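Long-range contacts in putative uncharacterized protein (Mycobacterium avium, PDB 2Z6V), which probably transfers a sulfuryl group to an acceptor, as sulfotransferases do, though its exact function is unknown: residues Thr28-Val33 with Gly54-Val59; Pro104-Leu109 with Phe263-Leu268; Trp270-Pro275 with Ala400-Thr405. One frame throughout, in Å; residues are numbered along the deposited sequence.

Contact 1: residues Thr28-Val33 with Gly54-Val59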
ATOM      1  N   THR A  28      -0.917 -27.083   5.626  1.00 59.26           N
ATOM      2  CA  THR A  28       0.017 -27.483   4.590  1.00 56.29           C
ATOM      3  C   THR A  28      -0.324 -26.897   3.213  1.00 53.08           C
ATOM      4  O   THR A  28       0.564 -26.724   2.376  1.00 52.65           O
ATOM      5  CB  THR A  28       0.104 -29.041   4.524  1.00 56.87           C
ATOM      6  OG1 THR A  28       0.909 -29.442   3.409  1.00 58.10           O
ATOM      7  CG2 THR A  28      -1.284 -29.656   4.406  1.00 55.86           C
ATOM      8  N   THR A  29      -1.596 -26.575   2.988  1.00 48.77           N
ATOM      9  CA  THR A  29      -2.015 -26.008   1.707  1.00 46.32           C
ATOM     10  C   THR A  29      -2.849 -24.735   1.831  1.00 45.02           C
ATOM     11  O   THR A  29      -3.256 -24.339   2.921  1.00 44.13           O
ATOM     12  CB  THR A  29      -2.854 -27.009   0.891  1.00 46.44           C
ATOM     13  OG1 THR A  29      -4.129 -27.193   1.524  1.00 46.36           O
ATOM     14  CG2 THR A  29      -2.144 -28.343   0.790  1.00 45.23           C
ATOM     15  N   ALA A  30      -3.106 -24.105   0.692  1.00 43.07           N
ATOM     16  CA  ALA A  30      -3.905 -22.892   0.649  1.00 42.22           C
ATOM     17  C   ALA A  30      -5.329 -23.204   1.092  1.00 42.36           C
ATOM     18  O   ALA A  30      -5.996 -22.366   1.703  1.00 42.59           O
ATOM     19  CB  ALA A  30      -3.914 -22.323  -0.756  1.00 41.05           C
ATOM     20  N   ASP A  31      -5.793 -24.414   0.788  1.00 42.79           N
ATOM     21  CA  ASP A  31      -7.147 -24.810   1.166  1.00 42.09           C
ATOM     22  C   ASP A  31      -7.298 -24.948   2.680  1.00 40.91           C
ATOM     23  O   ASP A  31      -8.386 -24.736   3.217  1.00 40.61           O
ATOM     24  CB  ASP A  31      -7.537 -26.119   0.472  1.00 44.35           C
ATOM     25  CG  ASP A  31      -7.740 -25.952  -1.030  1.00 47.31           C
ATOM     26  OD1 ASP A  31      -8.514 -25.054  -1.443  1.00 46.93           O
ATOM     27  OD2 ASP A  31      -7.131 -26.726  -1.799  1.00 48.33           O
ATOM     28  N   ASP A  32      -6.212 -25.306   3.363  1.00 39.51           N
ATOM     29  CA  ASP A  32      -6.246 -25.438   4.817  1.00 39.38           C
ATOM     30  C   ASP A  32      -6.420 -24.051   5.411  1.00 39.06           C
ATOM     31  O   ASP A  32      -7.164 -23.860   6.375  1.00 39.90           O
ATOM     32  CB  ASP A  32      -4.950 -26.052   5.351  1.00 40.52           C
ATOM     33  CG  ASP A  32      -4.778 -27.510   4.952  1.00 42.81           C
ATOM     34  OD1 ASP A  32      -5.765 -28.281   5.032  1.00 41.24           O
ATOM     35  OD2 ASP A  32      -3.647 -27.883   4.572  1.00 43.42           O
ATOM     36  N   VAL A  33      -5.715 -23.085   4.828  1.00 37.60           N
ATOM     37  CA  VAL A  33      -5.796 -21.702   5.265  1.00 35.76           C
ATOM     38  C   VAL A  33      -7.246 -21.257   5.065  1.00 36.45           C
ATOM     39  O   VAL A  33      -7.833 -20.588   5.917  1.00 35.80           O
ATOM     40  CB  VAL A  33      -4.850 -20.808   4.425  1.00 35.67           C
ATOM     41  CG1 VAL A  33      -5.076 -19.336   4.743  1.00 35.39           C
ATOM     42  CG2 VAL A  33      -3.411 -21.184   4.706  1.00 33.77           C
ATOM     43  N   GLY A  54      -1.763 -17.192  -5.560  1.00 33.25           N
ATOM     44  CA  GLY A  54      -0.785 -16.472  -4.764  1.00 29.97           C
ATOM     45  C   GLY A  54      -0.585 -17.040  -3.367  1.00 31.51           C
ATOM     46  O   GLY A  54       0.556 -17.167  -2.895  1.00 30.57           O
ATOM     47  N   LEU A  55      -1.682 -17.381  -2.691  1.00 31.33           N
ATOM     48  CA  LEU A  55      -1.581 -17.939  -1.347  1.00 30.87           C
ATOM     49  C   LEU A  55      -0.785 -19.248  -1.376  1.00 32.57           C
ATOM     50  O   LEU A  55      -0.002 -19.524  -0.462  1.00 32.34           O
ATOM     51  CB  LEU A  55      -2.972 -18.180  -0.752  1.00 29.01           C
ATOM     52  CG  LEU A  55      -3.016 -18.774   0.666  1.00 30.31           C
ATOM     53  CD1 LEU A  55      -2.255 -17.884   1.647  1.00 27.73           C
ATOM     54  CD2 LEU A  55      -4.458 -18.932   1.109  1.00 28.69           C
ATOM     55  N   ALA A  56      -0.971 -20.046  -2.430  1.00 31.58           N
ATOM     56  CA  ALA A  56      -0.253 -21.317  -2.546  1.00 31.82           C
ATOM     57  C   ALA A  56       1.265 -21.107  -2.614  1.00 32.40           C
ATOM     58  O   ALA A  56       2.029 -21.908  -2.076  1.00 30.94           O
ATOM     59  CB  ALA A  56      -0.736 -22.088  -3.768  1.00 28.51           C
ATOM     60  N   LEU A  57       1.695 -20.034  -3.274  1.00 33.42           N
ATOM     61  CA  LEU A  57       3.115 -19.714  -3.378  1.00 33.87           C
ATOM     62  C   LEU A  57       3.665 -19.341  -2.006  1.00 35.50           C
ATOM     63  O   LEU A  57       4.745 -19.781  -1.608  1.00 35.31           O
ATOM     64  CB  LEU A  57       3.326 -18.538  -4.324  1.00 33.75           C
ATOM     65  CG  LEU A  57       3.187 -18.810  -5.817  1.00 35.49           C
ATOM     66  CD1 LEU A  57       3.371 -17.512  -6.594  1.00 34.43           C
ATOM     67  CD2 LEU A  57       4.233 -19.844  -6.239  1.00 35.22           C
ATOM     68  N   ILE A  58       2.911 -18.513  -1.291  1.00 36.45           N
ATOM     69  CA  ILE A  58       3.304 -18.063   0.039  1.00 36.69           C
ATOM     70  C   ILE A  58       3.418 -19.254   0.987  1.00 38.04           C
ATOM     71  O   ILE A  58       4.435 -19.429   1.658  1.00 38.09           O
ATOM     72  CB  ILE A  58       2.267 -17.042   0.607  1.00 34.05           C
ATOM     73  CG1 ILE A  58       2.260 -15.782  -0.261  1.00 34.12           C
ATOM     74  CG2 ILE A  58       2.592 -16.692   2.054  1.00 30.72           C
ATOM     75  CD1 ILE A  58       1.135 -14.810   0.056  1.00 34.07           C
ATOM     76  N   VAL A  59       2.367 -20.065   1.034  1.00 39.37           N
ATOM     77  CA  VAL A  59       2.319 -21.237   1.905  1.00 41.45           C
ATOM     78  C   VAL A  59       3.428 -22.239   1.614  1.00 43.14           C
ATOM     79  O   VAL A  59       4.060 -22.765   2.531  1.00 42.27           O
ATOM     80  CB  VAL A  59       0.963 -21.954   1.781  1.00 40.91           C
ATOM     81  CG1 VAL A  59       0.969 -23.230   2.596  1.00 39.70           C
ATOM     82  CG2 VAL A  59      -0.146 -21.025   2.246  1.00 41.50           C
TER
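Val33 CG1 and Leu55 CD2 meet end on, 3.7 Å apart. The same leucine methyl also lies beside the backbone of Ala30, and Ala30 CB is 3.9 Å from it. Ala30 CB also meets Ala56 CB, at 4.4 Å. The backbones come nearest at this alanine pair, where the CA atoms of Ala30 and Ala56 are 5.1 Å apart. Val33 and Val59 pass alongside, running opposite ways. Their CG2 methyls touch at 4.1 Å. Val59 CG1 is anti to the backbone N (chi1 175°), which carries this branch to the chain before the helix, 3.5 Å from Thr28 O. No hydrogen bond joins the two segments, but Asp31 makes a salt bridge to Arg52, just before residues 54-59 in the same helix. Thr29 and Asp32 form a capping box at the start of helix 30-41. Asp32 OD2 accepts from Thr28 N and Thr29 N, which come from opposite faces of the carboxylate. The return bond, from Asp32 N to Thr29 OG1, is weak. The contact thus joins the first turn of helix 30-41 to helix 50-64. Helix 70-96 covers the apolar side, with Thr81 on Val33, Ala80 on Leu55 and Leu77 on Val59.

Contact 2: residues Pro104-Leu109 with Phe263-Leu268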
ATOM      1  N   PRO A 104     -21.329   3.614  -8.932  1.00 38.87           N
ATOM      2  CA  PRO A 104     -19.987   3.737  -9.502  1.00 38.34           C
ATOM      3  C   PRO A 104     -18.938   4.345  -8.573  1.00 38.65           C
ATOM      4  O   PRO A 104     -19.266   4.976  -7.564  1.00 36.82           O
ATOM      5  CB  PRO A 104     -20.227   4.621 -10.717  1.00 36.60           C
ATOM      6  CG  PRO A 104     -21.244   5.580 -10.195  1.00 37.47           C
ATOM      7  CD  PRO A 104     -22.219   4.662  -9.466  1.00 38.09           C
ATOM      8  N   VAL A 105     -17.674   4.123  -8.927  1.00 39.38           N
ATOM      9  CA  VAL A 105     -16.531   4.687  -8.214  1.00 40.03           C
ATOM     10  C   VAL A 105     -15.926   5.581  -9.298  1.00 41.82           C
ATOM     11  O   VAL A 105     -15.107   5.133 -10.106  1.00 40.14           O
ATOM     12  CB  VAL A 105     -15.507   3.600  -7.809  1.00 39.96           C
ATOM     13  CG1 VAL A 105     -14.265   4.249  -7.178  1.00 35.34           C
ATOM     14  CG2 VAL A 105     -16.153   2.623  -6.842  1.00 38.70           C
ATOM     15  N   GLU A 106     -16.339   6.845  -9.318  1.00 44.45           N
ATOM     16  CA  GLU A 106     -15.877   7.761 -10.357  1.00 47.17           C
ATOM     17  C   GLU A 106     -14.671   8.649 -10.097  1.00 45.82           C
ATOM     18  O   GLU A 106     -14.526   9.258  -9.039  1.00 45.61           O
ATOM     19  CB  GLU A 106     -17.044   8.641 -10.825  1.00 49.03           C
ATOM     20  CG  GLU A 106     -18.200   7.843 -11.407  1.00 54.92           C
ATOM     21  CD  GLU A 106     -19.343   8.715 -11.894  1.00 58.10           C
ATOM     22  OE1 GLU A 106     -19.816   9.574 -11.112  1.00 59.04           O
ATOM     23  OE2 GLU A 106     -19.775   8.529 -13.056  1.00 58.97           O
ATOM     24  N   ARG A 107     -13.814   8.704 -11.110  1.00 45.26           N
ATOM     25  CA  ARG A 107     -12.621   9.525 -11.105  1.00 45.22           C
ATOM     26  C   ARG A 107     -11.853   9.514  -9.795  1.00 42.47           C
ATOM     27  O   ARG A 107     -11.564  10.564  -9.223  1.00 42.76           O
ATOM     28  CB  ARG A 107     -13.009  10.956 -11.476  1.00 48.24           C
ATOM     29  CG  ARG A 107     -13.686  11.044 -12.828  1.00 53.06           C
ATOM     30  CD  ARG A 107     -14.194  12.436 -13.123  1.00 58.23           C
ATOM     31  NE  ARG A 107     -14.684  12.537 -14.494  1.00 63.37           N
ATOM     32  CZ  ARG A 107     -15.288  13.608 -15.000  1.00 65.95           C
ATOM     33  NH1 ARG A 107     -15.697  13.607 -16.265  1.00 66.79           N
ATOM     34  NH2 ARG A 107     -15.491  14.680 -14.241  1.00 65.58           N
ATOM     35  N   PRO A 108     -11.506   8.320  -9.303  1.00 39.48           N
ATOM     36  CA  PRO A 108     -10.761   8.235  -8.047  1.00 37.49           C
ATOM     37  C   PRO A 108      -9.393   8.898  -8.171  1.00 35.80           C
ATOM     38  O   PRO A 108      -8.726   8.780  -9.196  1.00 36.72           O
ATOM     39  CB  PRO A 108     -10.654   6.732  -7.814  1.00 37.78           C
ATOM     40  CG  PRO A 108     -10.611   6.186  -9.213  1.00 37.59           C
ATOM     41  CD  PRO A 108     -11.700   6.984  -9.889  1.00 38.10           C
ATOM     42  N   LEU A 109      -8.991   9.603  -7.126  1.00 32.52           N
ATOM     43  CA  LEU A 109      -7.704  10.271  -7.095  1.00 31.46           C
ATOM     44  C   LEU A 109      -6.744   9.199  -6.599  1.00 29.17           C
ATOM     45  O   LEU A 109      -6.893   8.719  -5.482  1.00 30.47           O
ATOM     46  CB  LEU A 109      -7.784  11.437  -6.114  1.00 33.76           C
ATOM     47  CG  LEU A 109      -6.776  12.573  -6.207  1.00 36.42           C
ATOM     48  CD1 LEU A 109      -6.621  13.026  -7.655  1.00 37.77           C
ATOM     49  CD2 LEU A 109      -7.265  13.715  -5.324  1.00 36.34           C
ATOM     50  N   PHE A 263     -10.371   1.241 -13.492  1.00 30.61           N
ATOM     51  CA  PHE A 263     -10.680   2.644 -13.205  1.00 30.11           C
ATOM     52  C   PHE A 263     -10.176   3.492 -14.376  1.00 31.34           C
ATOM     53  O   PHE A 263      -9.277   4.317 -14.219  1.00 31.15           O
ATOM     54  CB  PHE A 263      -9.980   3.107 -11.928  1.00 28.32           C
ATOM     55  CG  PHE A 263     -10.292   2.275 -10.722  1.00 28.52           C
ATOM     56  CD1 PHE A 263     -11.486   2.445 -10.035  1.00 26.19           C
ATOM     57  CD2 PHE A 263      -9.383   1.322 -10.266  1.00 27.32           C
ATOM     58  CE1 PHE A 263     -11.772   1.685  -8.915  1.00 26.09           C
ATOM     59  CE2 PHE A 263      -9.663   0.552  -9.141  1.00 27.32           C
ATOM     60  CZ  PHE A 263     -10.860   0.734  -8.464  1.00 26.48           C
ATOM     61  N   PRO A 264     -10.752   3.298 -15.570  1.00 31.79           N
ATOM     62  CA  PRO A 264     -10.333   4.058 -16.755  1.00 31.60           C
ATOM     63  C   PRO A 264     -10.324   5.583 -16.590  1.00 31.14           C
ATOM     64  O   PRO A 264      -9.542   6.272 -17.250  1.00 30.74           O
ATOM     65  CB  PRO A 264     -11.321   3.592 -17.827  1.00 29.81           C
ATOM     66  CG  PRO A 264     -12.544   3.261 -17.027  1.00 30.52           C
ATOM     67  CD  PRO A 264     -11.970   2.517 -15.852  1.00 30.64           C
ATOM     68  N   ASP A 265     -11.170   6.099 -15.701  1.00 30.52           N
ATOM     69  CA  ASP A 265     -11.269   7.544 -15.465  1.00 32.05           C
ATOM     70  C   ASP A 265     -10.384   8.075 -14.329  1.00 32.78           C
ATOM     71  O   ASP A 265     -10.476   9.252 -13.949  1.00 32.59           O
ATOM     72  CB  ASP A 265     -12.729   7.913 -15.176  1.00 32.72           C
ATOM     73  CG  ASP A 265     -13.277   7.236 -13.909  1.00 37.95           C
ATOM     74  OD1 ASP A 265     -12.731   6.193 -13.457  1.00 34.76           O
ATOM     75  OD2 ASP A 265     -14.283   7.750 -13.372  1.00 39.54           O
ATOM     76  N   ALA A 266      -9.529   7.209 -13.796  1.00 31.21           N
ATOM     77  CA  ALA A 266      -8.646   7.568 -12.694  1.00 31.48           C
ATOM     78  C   ALA A 266      -7.755   8.785 -12.919  1.00 31.61           C
ATOM     79  O   ALA A 266      -7.115   8.930 -13.956  1.00 33.33           O
ATOM     80  CB  ALA A 266      -7.781   6.378 -12.329  1.00 31.60           C
ATOM     81  N   ARG A 267      -7.722   9.663 -11.927  1.00 32.12           N
ATOM     82  CA  ARG A 267      -6.873  10.839 -11.978  1.00 32.13           C
ATOM     83  C   ARG A 267      -5.593  10.420 -11.251  1.00 31.43           C
ATOM     84  O   ARG A 267      -5.555  10.305 -10.029  1.00 31.78           O
ATOM     85  CB  ARG A 267      -7.576  12.011 -11.304  1.00 32.63           C
ATOM     86  CG  ARG A 267      -8.796  12.422 -12.087  1.00 36.62           C
ATOM     87  CD  ARG A 267      -9.503  13.603 -11.485  1.00 44.22           C
ATOM     88  NE  ARG A 267     -10.205  13.256 -10.254  1.00 48.57           N
ATOM     89  CZ  ARG A 267     -11.088  14.054  -9.663  1.00 49.69           C
ATOM     90  NH1 ARG A 267     -11.367  15.239 -10.199  1.00 50.01           N
ATOM     91  NH2 ARG A 267     -11.692  13.669  -8.542  1.00 49.86           N
ATOM     92  N   LEU A 268      -4.553  10.179 -12.039  1.00 30.77           N
ATOM     93  CA  LEU A 268      -3.278   9.693 -11.544  1.00 29.62           C
ATOM     94  C   LEU A 268      -2.261  10.717 -11.048  1.00 29.92           C
ATOM     95  O   LEU A 268      -1.757  11.545 -11.813  1.00 28.37           O
ATOM     96  CB  LEU A 268      -2.638   8.834 -12.635  1.00 30.18           C
ATOM     97  CG  LEU A 268      -3.546   7.762 -13.261  1.00 29.54           C
ATOM     98  CD1 LEU A 268      -2.856   7.165 -14.484  1.00 31.60           C
ATOM     99  CD2 LEU A 268      -3.871   6.675 -12.243  1.00 26.61           C
TER
HETATM  100  O   HOH W   1     -13.791   3.995 -12.272  1.00 43.08           O
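Pro108 packs its ring against Phe263 and Ala266, in the buried half of the contact. Pro108 CG lies 3.9 Å from Phe263 CD1 and 4.2 Å from Ala266 CB. Val105 adds its CG1 methyl 4.0 Å from Phe263 CE1. Helix 224-238 closes over this apolar group, with Gln235 on Val105 and Tyr227 on Phe263.

Asp265 binds the backbone across from it, at Arg107. It sits in a type I turn from Phe263 to Ala266. Its chi1 of 62° brings the carboxylate to Arg107 N, which donates a hydrogen bond to OD2. The length of this bond in the model is doubtful. The other oxygen, OD1, takes a hydrogen bond from a water that also donates to Val105 O; the water lies 2.8 Å from Val105 O.

Past the turn the two segments become neighbouring strands. Leu109 pairs with Arg267 in parallel register, and Arg267 N donates to Pro108 O at 3.0 Å. Here strands 109-113 and 267-272 begin side by side in the central parallel sheet of the sulfotransferase fold. The buried Leu109 side chain passes across Arg267, with CD1 3.9 Å from Arg267 CB. Trp353 of helix 343-353 touches both residues.

The more open side is made of long polar chains. Arg107 and Glu106 are exposed. Glu106 starts away from the turn, though its CB still touches Asp265 OD2. Arg267 is partly exposed and bends at chi3 (-72°), which brings its guanidinium alongside Arg107, with Arg107 CB over one face, toward the rim. Arg267 NE and NH2 both point to Arg107 O, each at 3.2 Å, and both bonds are weak. Glu356 forms a long, weak ion pair with Arg267.

Contact 3: residues Trp270-Pro275 with Ala400-Thr405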
ATOM      1  N   TRP A 270       1.303  11.044  -9.839  1.00 27.76           N
ATOM      2  CA  TRP A 270       2.575  10.334  -9.819  1.00 29.80           C
ATOM      3  C   TRP A 270       3.480  11.036  -8.798  1.00 30.50           C
ATOM      4  O   TRP A 270       3.775  12.228  -8.932  1.00 29.73           O
ATOM      5  CB  TRP A 270       3.203  10.387 -11.215  1.00 31.68           C
ATOM      6  CG  TRP A 270       4.352   9.447 -11.442  1.00 33.68           C
ATOM      7  CD1 TRP A 270       5.209   8.951 -10.504  1.00 34.12           C
ATOM      8  CD2 TRP A 270       4.809   8.946 -12.707  1.00 35.22           C
ATOM      9  NE1 TRP A 270       6.176   8.175 -11.106  1.00 35.05           N
ATOM     10  CE2 TRP A 270       5.955   8.156 -12.457  1.00 35.26           C
ATOM     11  CE3 TRP A 270       4.363   9.093 -14.030  1.00 36.43           C
ATOM     12  CZ2 TRP A 270       6.663   7.510 -13.481  1.00 36.15           C
ATOM     13  CZ3 TRP A 270       5.070   8.449 -15.053  1.00 36.83           C
ATOM     14  CH2 TRP A 270       6.207   7.668 -14.768  1.00 36.71           C
ATOM     15  N   ALA A 271       3.900  10.302  -7.768  1.00 31.95           N
ATOM     16  CA  ALA A 271       4.767  10.858  -6.718  1.00 31.16           C
ATOM     17  C   ALA A 271       6.236  10.625  -7.059  1.00 29.55           C
ATOM     18  O   ALA A 271       6.637   9.503  -7.349  1.00 27.52           O
ATOM     19  CB  ALA A 271       4.436  10.220  -5.376  1.00 29.18           C
ATOM     20  N   HIS A 272       7.031  11.689  -7.011  1.00 29.85           N
ATOM     21  CA  HIS A 272       8.450  11.601  -7.346  1.00 32.98           C
ATOM     22  C   HIS A 272       9.405  11.929  -6.208  1.00 35.03           C
ATOM     23  O   HIS A 272       9.068  12.654  -5.269  1.00 37.02           O
ATOM     24  CB  HIS A 272       8.771  12.533  -8.519  1.00 31.82           C
ATOM     25  CG  HIS A 272       7.973  12.253  -9.752  1.00 32.33           C
ATOM     26  ND1 HIS A 272       8.174  11.132 -10.528  1.00 32.08           N
ATOM     27  CD2 HIS A 272       6.952  12.933 -10.326  1.00 30.52           C
ATOM     28  CE1 HIS A 272       7.312  11.134 -11.529  1.00 32.37           C
ATOM     29  NE2 HIS A 272       6.558  12.215 -11.427  1.00 31.57           N
ATOM     30  N   ARG A 273      10.614  11.396  -6.323  1.00 36.94           N
ATOM     31  CA  ARG A 273      11.669  11.627  -5.350  1.00 37.56           C
ATOM     32  C   ARG A 273      12.954  11.010  -5.878  1.00 38.40           C
ATOM     33  O   ARG A 273      12.918  10.145  -6.759  1.00 37.02           O
ATOM     34  CB  ARG A 273      11.319  11.000  -3.996  1.00 37.32           C
ATOM     35  CG  ARG A 273      12.389  11.243  -2.938  1.00 41.16           C
ATOM     36  CD  ARG A 273      11.954  10.824  -1.542  1.00 43.86           C
ATOM     37  NE  ARG A 273      12.965  11.170  -0.547  1.00 46.34           N
ATOM     38  CZ  ARG A 273      12.855  10.938   0.759  1.00 48.45           C
ATOM     39  NH1 ARG A 273      11.770  10.351   1.250  1.00 49.34           N
ATOM     40  NH2 ARG A 273      13.834  11.301   1.580  1.00 48.42           N
ATOM     41  N   ASP A 274      14.082  11.482  -5.350  1.00 39.11           N
ATOM     42  CA  ASP A 274      15.404  10.977  -5.711  1.00 38.65           C
ATOM     43  C   ASP A 274      15.306   9.447  -5.756  1.00 38.38           C
ATOM     44  O   ASP A 274      15.073   8.807  -4.733  1.00 37.89           O
ATOM     45  CB  ASP A 274      16.401  11.410  -4.632  1.00 40.05           C
ATOM     46  CG  ASP A 274      17.828  11.045  -4.965  1.00 41.87           C
ATOM     47  OD1 ASP A 274      18.060   9.933  -5.494  1.00 41.42           O
ATOM     48  OD2 ASP A 274      18.718  11.879  -4.678  1.00 42.53           O
ATOM     49  N   PRO A 275      15.476   8.843  -6.943  1.00 38.81           N
ATOM     50  CA  PRO A 275      15.393   7.381  -7.089  1.00 39.07           C
ATOM     51  C   PRO A 275      16.472   6.585  -6.353  1.00 40.31           C
ATOM     52  O   PRO A 275      16.219   5.468  -5.893  1.00 39.78           O
ATOM     53  CB  PRO A 275      15.464   7.182  -8.600  1.00 37.81           C
ATOM     54  CG  PRO A 275      16.355   8.316  -9.029  1.00 38.99           C
ATOM     55  CD  PRO A 275      15.812   9.482  -8.227  1.00 38.39           C
ATOM     56  N   ALA A 400      17.750   6.194 -15.701  1.00 43.71           N
ATOM     57  CA  ALA A 400      18.221   7.144 -16.706  1.00 42.02           C
ATOM     58  C   ALA A 400      17.074   7.913 -17.349  1.00 42.09           C
ATOM     59  O   ALA A 400      17.024   9.140 -17.267  1.00 42.65           O
ATOM     60  CB  ALA A 400      19.024   6.414 -17.775  1.00 41.91           C
ATOM     61  N   GLU A 401      16.157   7.188 -17.986  1.00 41.89           N
ATOM     62  CA  GLU A 401      15.013   7.808 -18.646  1.00 42.44           C
ATOM     63  C   GLU A 401      14.215   8.602 -17.627  1.00 42.00           C
ATOM     64  O   GLU A 401      13.949   9.784 -17.812  1.00 42.50           O
ATOM     65  CB  GLU A 401      14.107   6.744 -19.268  1.00 44.36           C
ATOM     66  CG  GLU A 401      13.058   7.312 -20.216  1.00 45.98           C
ATOM     67  CD  GLU A 401      11.882   6.373 -20.442  1.00 47.77           C
ATOM     68  OE1 GLU A 401      12.089   5.139 -20.500  1.00 46.29           O
ATOM     69  OE2 GLU A 401      10.744   6.878 -20.576  1.00 49.87           O
ATOM     70  N   TYR A 402      13.840   7.928 -16.548  1.00 41.62           N
ATOM     71  CA  TYR A 402      13.071   8.527 -15.469  1.00 40.72           C
ATOM     72  C   TYR A 402      13.602   9.897 -15.046  1.00 41.04           C
ATOM     73  O   TYR A 402      12.851  10.872 -14.984  1.00 40.49           O
ATOM     74  CB  TYR A 402      13.073   7.583 -14.266  1.00 40.28           C
ATOM     75  CG  TYR A 402      12.247   8.069 -13.098  1.00 40.66           C
ATOM     76  CD1 TYR A 402      10.869   8.226 -13.219  1.00 40.74           C
ATOM     77  CD2 TYR A 402      12.840   8.360 -11.868  1.00 38.74           C
ATOM     78  CE1 TYR A 402      10.100   8.656 -12.149  1.00 40.37           C
ATOM     79  CE2 TYR A 402      12.077   8.791 -10.790  1.00 38.11           C
ATOM     80  CZ  TYR A 402      10.707   8.936 -10.939  1.00 39.03           C
ATOM     81  OH  TYR A 402       9.927   9.355  -9.888  1.00 40.44           O
ATOM     82  N   LEU A 403      14.893   9.968 -14.739  1.00 42.47           N
ATOM     83  CA  LEU A 403      15.493  11.228 -14.312  1.00 44.32           C
ATOM     84  C   LEU A 403      15.547  12.209 -15.465  1.00 45.15           C
ATOM     85  O   LEU A 403      15.569  13.424 -15.261  1.00 46.34           O
ATOM     86  CB  LEU A 403      16.904  11.000 -13.758  1.00 43.10           C
ATOM     87  CG  LEU A 403      16.976  10.321 -12.388  1.00 44.22           C
ATOM     88  CD1 LEU A 403      18.411   9.966 -12.058  1.00 42.64           C
ATOM     89  CD2 LEU A 403      16.392  11.248 -11.334  1.00 44.46           C
ATOM     90  N   ASP A 404      15.555  11.680 -16.681  1.00 44.56           N
ATOM     91  CA  ASP A 404      15.616  12.524 -17.856  1.00 44.96           C
ATOM     92  C   ASP A 404      14.273  13.151 -18.208  1.00 45.26           C
ATOM     93  O   ASP A 404      14.217  14.281 -18.700  1.00 46.36           O
ATOM     94  CB  ASP A 404      16.131  11.730 -19.050  1.00 47.22           C
ATOM     95  CG  ASP A 404      16.288  12.587 -20.276  1.00 50.12           C
ATOM     96  OD1 ASP A 404      17.099  13.538 -20.225  1.00 51.39           O
ATOM     97  OD2 ASP A 404      15.596  12.319 -21.282  1.00 52.85           O
ATOM     98  N   THR A 405      13.188  12.430 -17.960  1.00 43.16           N
ATOM     99  CA  THR A 405      11.878  12.966 -18.280  1.00 41.95           C
ATOM    100  C   THR A 405      11.266  13.799 -17.152  1.00 41.87           C
ATOM    101  O   THR A 405      10.447  14.680 -17.405  1.00 42.42           O
ATOM    102  CB  THR A 405      10.902  11.833 -18.704  1.00 40.97           C
ATOM    103  OG1 THR A 405       9.703  11.902 -17.923  1.00 39.88           O
ATOM    104  CG2 THR A 405      11.543  10.482 -18.538  1.00 38.39           C
TER
HETATM  105  O   HOH W   2       7.945   7.586  -8.473  1.00 37.55           O
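The rings of His272 and Tyr402 meet at their rims without stacking, their planes 43° apart. Tyr402 OH lies at the edge of the imidazole, in its plane, and is hydrogen-bonded to His272 ND1 at 2.6 Å. The bond is nearly straight. One face of the His272 ring looks onto the backbone of Trp270. His272 CE1 in turn lies over the rim of one face of the indole. The indole edge holds a water in its plane, bound by Trp270 NE1 at 3.2 Å. This water also donates to Ala271 O and is hydrogen-bonded to Tyr402 OH, so the buried hydroxyl has two partners here. Tyr402 CG is anti to the backbone N (chi1 -177°), which sends the ring from the helix to the strand end. Trp270 CZ2 meets the Tyr402 ring edge, 3.9 Å from CE1. Farther along, Leu403 crosses the Pro275 ring, its CD2 3.6 Å from Pro275 CD. The kinked helical segment 400-405 runs almost square to strand segment 270-272, at 97°. Phe406 and strand 331-335 close round His272, and helix 301-326 covers Trp270 through Pro319 and Leu320.

How the contacts relate
The contacts come in series along the chain: contact 1 closes before contact 2 opens, and contact 2 before contact 3. Contact 1 stands apart: its centre is 33 Å from that of contact 2 and 37 Å from that of contact 3. It pairs N-terminal helices and lies across the centre of the chain from contact 3. Contacts 2 and 3 both use strand 267-272, with centres 24 Å apart. Contact 2 joins the start of this strand to the start of strand 109-113. Contact 3 joins its end to the C-terminal helix 392-405. The Arg273 side chain lies about 5 Å from a sulfate, probably from the crystallisation liquor, which may mark a PAPS phosphate site as in other sulfotransferases.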